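Local coordinates for protein chymotrypsin-like serine protease (Equine arteritis virus, PDB 1MBM) that acts as a chymotrypsin-like serine endopeptidase, probably cleaving the replicase polyprotein of the arterivirus that encodes it, at residues 11-23 / 111-124. Residues are numbered along the deposited sequence; the frame is centred on the assembly and turned at random.
Sequences GSSYGTGSVWTRN and SGDSGSAVVQGDAV
Thr16 N donates a nearly straight bond to Ser114 O (2.8 Å), fastening strand 14-22 to the loop before strand 117-120, whose axis runs 51° from that of 14-22. Chymotrypsin-like proteases are built of two beta-barrels with the active site between them; here 14-22 belongs to the closed six-stranded barrel and 117-120 to the second sheet, so the bond spans that interface. Ser114 is probably the nucleophile of a Ser-His-Asp triad with His33 and Asp59, as in chymotrypsin-like proteases; its OG makes a weak hydrogen bond to His33 NE2, and its carbonyl is tied to the six-stranded barrel.

Thr16 makes the second direct bond as well, now through its side chain. With OG1 beside its backbone N (chi1 -58°), the hydroxyl donates to Gly112 O at 2.7 Å, in the carbonyl plane and on a lone pair. Water 1 donates to this OG1 and to Asp113 OD1, so OG1 donates once and accepts once; the other carboxylate oxygen of Asp113 forms a salt bridge with Arg197. CG2 of Thr16 packs on Ser116 OG, which itself donates to Asp113 O within the type II turn 113-116.

Farther along, water 3 accepts from Ser18 OG and donates to Gly115 O, a one-water bridge from strand 14-22 to the loop before strand 117-120. The same Ser18 OG, tilted slightly from the indole plane, receives Trp20 NE1 (2.7 Å), which restrains the ring's rotation. Ala117 CB meets the edge of that indole, whereas Val124 CG2 sits over one face in a CH-pi contact, 3.9 Å from the six-membered-ring centroid of Trp20 and 28° off its normal.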
loop_
_atom_site.group_PDB
_atom_site.type_symbol
_atom_site.label_atom_id
_atom_site.label_comp_id
_atom_site.label_asym_id
_atom_site.label_seq_id
_atom_site.Cartn_x
_atom_site.Cartn_y
_atom_site.Cartn_z
ATOM N N GLY A 11 -7.248 14.809 7.535
ATOM C CA GLY A 11 -6.839 15.172 8.887
ATOM C C GLY A 11 -5.884 16.346 8.756
ATOM O O GLY A 11 -6.264 17.397 8.229
ATOM N N SER A 12 -4.646 16.182 9.218
ATOM C CA SER A 12 -3.628 17.221 9.045
ATOM C C SER A 12 -3.202 17.237 7.585
ATOM O O SER A 12 -2.676 18.233 7.074
ATOM C CB SER A 12 -2.407 16.962 9.928
ATOM O OG SER A 12 -2.638 17.369 11.265
ATOM N N SER A 13 -3.403 16.107 6.915
ATOM C CA SER A 13 -3.115 16.057 5.492
ATOM C C SER A 13 -4.236 15.323 4.752
ATOM O O SER A 13 -5.220 14.909 5.360
ATOM C CB SER A 13 -1.734 15.463 5.234
ATOM O OG SER A 13 -1.460 15.404 3.848
ATOM N N TYR A 14 -4.093 15.175 3.441
ATOM C CA TYR A 14 -5.132 14.563 2.622
ATOM C C TYR A 14 -4.616 13.243 2.122
ATOM O O TYR A 14 -3.531 13.172 1.537
ATOM C CB TYR A 14 -5.498 15.466 1.438
ATOM C CG TYR A 14 -6.217 16.727 1.846
ATOM C CD1 TYR A 14 -7.399 16.664 2.575
ATOM C CD2 TYR A 14 -5.710 17.972 1.522
ATOM C CE1 TYR A 14 -8.059 17.812 2.964
ATOM C CE2 TYR A 14 -6.365 19.133 1.904
ATOM C CZ TYR A 14 -7.541 19.042 2.631
ATOM O OH TYR A 14 -8.206 20.191 3.022
ATOM N N GLY A 15 -5.380 12.191 2.375
ATOM C CA GLY A 15 -4.938 10.863 2.010
ATOM C C GLY A 15 -6.054 9.916 1.643
ATOM O O GLY A 15 -7.195 10.329 1.356
ATOM N N THR A 16 -5.709 8.632 1.681
ATOM C CA THR A 16 -6.591 7.556 1.286
ATOM C C THR A 16 -6.796 6.614 2.454
ATOM O O THR A 16 -5.918 6.463 3.294
ATOM C CB THR A 16 -5.926 6.772 0.135
ATOM O OG1 THR A 16 -5.659 7.661 -0.952
ATOM C CG2 THR A 16 -6.886 5.741 -0.471
ATOM N N GLY A 17 -7.960 5.974 2.505
ATOM C CA GLY A 17 -8.225 4.988 3.534
ATOM C C GLY A 17 -8.918 3.757 2.997
ATOM O O GLY A 17 -9.319 3.708 1.836
ATOM N N SER A 18 -9.045 2.744 3.846
ATOM C CA SER A 18 -9.756 1.536 3.475
ATOM C C SER A 18 -10.605 1.071 4.652
ATOM O O SER A 18 -10.268 1.322 5.802
ATOM C CB SER A 18 -8.808 0.447 2.967
ATOM O OG SER A 18 -7.890 0.046 3.956
ATOM N N VAL A 19 -11.720 0.417 4.351
ATOM C CA VAL A 19 -12.682 -0.006 5.367
ATOM C C VAL A 19 -12.866 -1.524 5.360
ATOM O O VAL A 19 -12.971 -2.131 4.310
ATOM C CB VAL A 19 -14.048 0.684 5.145
ATOM C CG1 VAL A 19 -14.989 0.375 6.277
ATOM C CG2 VAL A 19 -13.856 2.199 5.037
ATOM N N TRP A 20 -12.912 -2.126 6.542
ATOM C CA TRP A 20 -12.929 -3.578 6.659
ATOM C C TRP A 20 -13.775 -4.067 7.816
ATOM O O TRP A 20 -14.171 -3.291 8.678
ATOM C CB TRP A 20 -11.505 -4.102 6.880
ATOM C CG TRP A 20 -10.480 -3.509 5.974
ATOM C CD1 TRP A 20 -9.862 -2.293 6.110
ATOM C CD2 TRP A 20 -9.939 -4.103 4.790
ATOM N NE1 TRP A 20 -8.979 -2.097 5.077
ATOM C CE2 TRP A 20 -9.008 -3.194 4.250
ATOM C CE3 TRP A 20 -10.157 -5.313 4.122
ATOM C CZ2 TRP A 20 -8.302 -3.454 3.079
ATOM C CZ3 TRP A 20 -9.448 -5.572 2.952
ATOM C CH2 TRP A 20 -8.535 -4.644 2.445
ATOM N N THR A 21 -14.026 -5.378 7.836
ATOM C CA THR A 21 -14.742 -6.007 8.937
ATOM C C THR A 21 -13.769 -6.873 9.741
ATOM O O THR A 21 -12.921 -7.550 9.163
ATOM C CB THR A 21 -15.904 -6.878 8.393
ATOM O OG1 THR A 21 -16.909 -6.030 7.819
ATOM C CG2 THR A 21 -16.642 -7.581 9.527
ATOM N N ARG A 22 -13.890 -6.824 11.068
ATOM C CA ARG A 22 -13.110 -7.661 11.976
ATOM C C ARG A 22 -13.871 -7.875 13.301
ATOM O O ARG A 22 -14.171 -6.918 14.002
ATOM C CB ARG A 22 -11.753 -7.009 12.251
ATOM C CG ARG A 22 -10.774 -7.878 13.046
ATOM C CD ARG A 22 -9.500 -7.145 13.456
ATOM N NE ARG A 22 -9.797 -5.900 14.163
ATOM C CZ ARG A 22 -8.971 -4.867 14.242
ATOM N NH1 ARG A 22 -7.784 -4.920 13.655
ATOM N NH2 ARG A 22 -9.326 -3.782 14.917
ATOM N N ASN A 23 -14.187 -9.119 13.633
ATOM C CA ASN A 23 -14.871 -9.451 14.895
ATOM C C ASN A 23 -15.972 -8.476 15.338
ATOM O O ASN A 23 -15.897 -7.888 16.431
ATOM C CB ASN A 23 -13.851 -9.602 16.025
ATOM C CG ASN A 23 -12.754 -10.584 15.686
ATOM O OD1 ASN A 23 -13.004 -11.606 15.057
ATOM N ND2 ASN A 23 -11.527 -10.273 16.093
ATOM N N SER A 111 1.008 12.174 -3.564
ATOM C CA SER A 111 0.800 12.464 -2.144
ATOM C C SER A 111 -0.568 12.013 -1.630
ATOM O O SER A 111 -0.669 11.430 -0.541
ATOM C CB SER A 111 1.009 13.945 -1.837
ATOM O OG SER A 111 1.014 14.126 -0.436
ATOM N N GLY A 112 -1.610 12.259 -2.421
ATOM C CA GLY A 112 -2.958 11.847 -2.060
ATOM C C GLY A 112 -3.155 10.350 -1.838
ATOM O O GLY A 112 -4.151 9.940 -1.228
ATOM N N ASP A 113 -2.207 9.530 -2.305
ATOM C CA ASP A 113 -2.307 8.080 -2.151
ATOM C C ASP A 113 -1.784 7.600 -0.807
ATOM O O ASP A 113 -1.861 6.404 -0.520
ATOM C CB ASP A 113 -1.518 7.334 -3.233
ATOM C CG ASP A 113 -2.053 7.568 -4.631
ATOM O OD1 ASP A 113 -3.272 7.783 -4.792
ATOM O OD2 ASP A 113 -1.310 7.544 -5.636
ATOM N N SER A 114 -1.220 8.503 -0.004
ATOM C CA SER A 114 -0.735 8.113 1.322
ATOM C C SER A 114 -1.893 7.502 2.100
ATOM O O SER A 114 -3.008 8.021 2.080
ATOM C CB SER A 114 -0.145 9.312 2.071
ATOM O OG SER A 114 1.147 9.625 1.571
ATOM N N GLY A 115 -1.635 6.380 2.753
ATOM C CA GLY A 115 -2.673 5.698 3.496
ATOM C C GLY A 115 -3.365 4.556 2.771
ATOM O O GLY A 115 -4.072 3.781 3.418
ATOM N N SER A 116 -3.201 4.468 1.447
ATOM C CA SER A 116 -3.797 3.374 0.672
ATOM C C SER A 116 -3.370 2.032 1.248
ATOM O O SER A 116 -2.210 1.845 1.612
ATOM C CB SER A 116 -3.373 3.409 -0.812
ATOM O OG SER A 116 -3.683 4.656 -1.443
ATOM N N ALA A 117 -4.303 1.097 1.329
ATOM C CA ALA A 117 -3.959 -0.236 1.806
ATOM C C ALA A 117 -3.088 -0.847 0.731
ATOM O O ALA A 117 -3.317 -0.621 -0.459
ATOM C CB ALA A 117 -5.210 -1.083 2.004
ATOM N N VAL A 118 -2.056 -1.563 1.152
ATOM C CA VAL A 118 -1.231 -2.303 0.220
ATOM C C VAL A 118 -1.587 -3.765 0.479
ATOM O O VAL A 118 -1.422 -4.262 1.590
ATOM C CB VAL A 118 0.268 -2.027 0.437
ATOM C CG1 VAL A 118 1.096 -2.790 -0.554
ATOM C CG2 VAL A 118 0.560 -0.547 0.316
ATOM N N VAL A 119 -2.120 -4.450 -0.525
ATOM C CA VAL A 119 -2.603 -5.806 -0.286
ATOM C C VAL A 119 -1.981 -6.851 -1.201
ATOM O O VAL A 119 -1.575 -6.551 -2.319
ATOM C CB VAL A 119 -4.173 -5.917 -0.383
ATOM C CG1 VAL A 119 -4.872 -4.821 0.450
ATOM C CG2 VAL A 119 -4.647 -5.864 -1.816
ATOM N N GLN A 120 -1.914 -8.073 -0.693
ATOM C CA GLN A 120 -1.446 -9.230 -1.439
ATOM C C GLN A 120 -2.508 -10.298 -1.190
ATOM O O GLN A 120 -2.742 -10.689 -0.050
ATOM C CB GLN A 120 -0.065 -9.689 -0.943
ATOM C CG GLN A 120 1.064 -8.753 -1.363
ATOM C CD GLN A 120 2.457 -9.273 -1.031
ATOM O OE1 GLN A 120 2.735 -9.638 0.109
ATOM N NE2 GLN A 120 3.341 -9.280 -2.027
ATOM N N GLY A 121 -3.167 -10.741 -2.252
ATOM C CA GLY A 121 -4.271 -11.670 -2.118
ATOM C C GLY A 121 -5.422 -10.978 -1.407
ATOM O O GLY A 121 -5.807 -9.873 -1.777
ATOM N N ASP A 122 -5.940 -11.607 -0.358
ATOM C CA ASP A 122 -7.035 -11.044 0.424
ATOM C C ASP A 122 -6.532 -10.401 1.722
ATOM O O ASP A 122 -7.313 -10.136 2.643
ATOM C CB ASP A 122 -8.070 -12.132 0.742
ATOM C CG ASP A 122 -7.527 -13.219 1.674
ATOM O OD1 ASP A 122 -6.304 -13.258 1.927
ATOM O OD2 ASP A 122 -8.259 -14.088 2.197
ATOM N N ALA A 123 -5.232 -10.141 1.794
ATOM C CA ALA A 123 -4.671 -9.652 3.041
ATOM C C ALA A 123 -3.946 -8.326 2.927
ATOM O O ALA A 123 -3.288 -8.056 1.928
ATOM C CB ALA A 123 -3.740 -10.707 3.636
ATOM N N VAL A 124 -4.064 -7.521 3.980
ATOM C CA VAL A 124 -3.375 -6.253 4.072
ATOM C C VAL A 124 -1.979 -6.506 4.632
ATOM O O VAL A 124 -1.826 -7.157 5.673
ATOM C CB VAL A 124 -4.124 -5.288 5.027
ATOM C CG1 VAL A 124 -3.302 -4.028 5.296
ATOM C CG2 VAL A 124 -5.490 -4.933 4.471
HETATM O O HOH W 1 -5.663 7.744 -3.697
HETATM O O HOH W 2 -6.967 2.071 0.500
HETATM O O HOH W 3 -5.884 1.915 4.006
#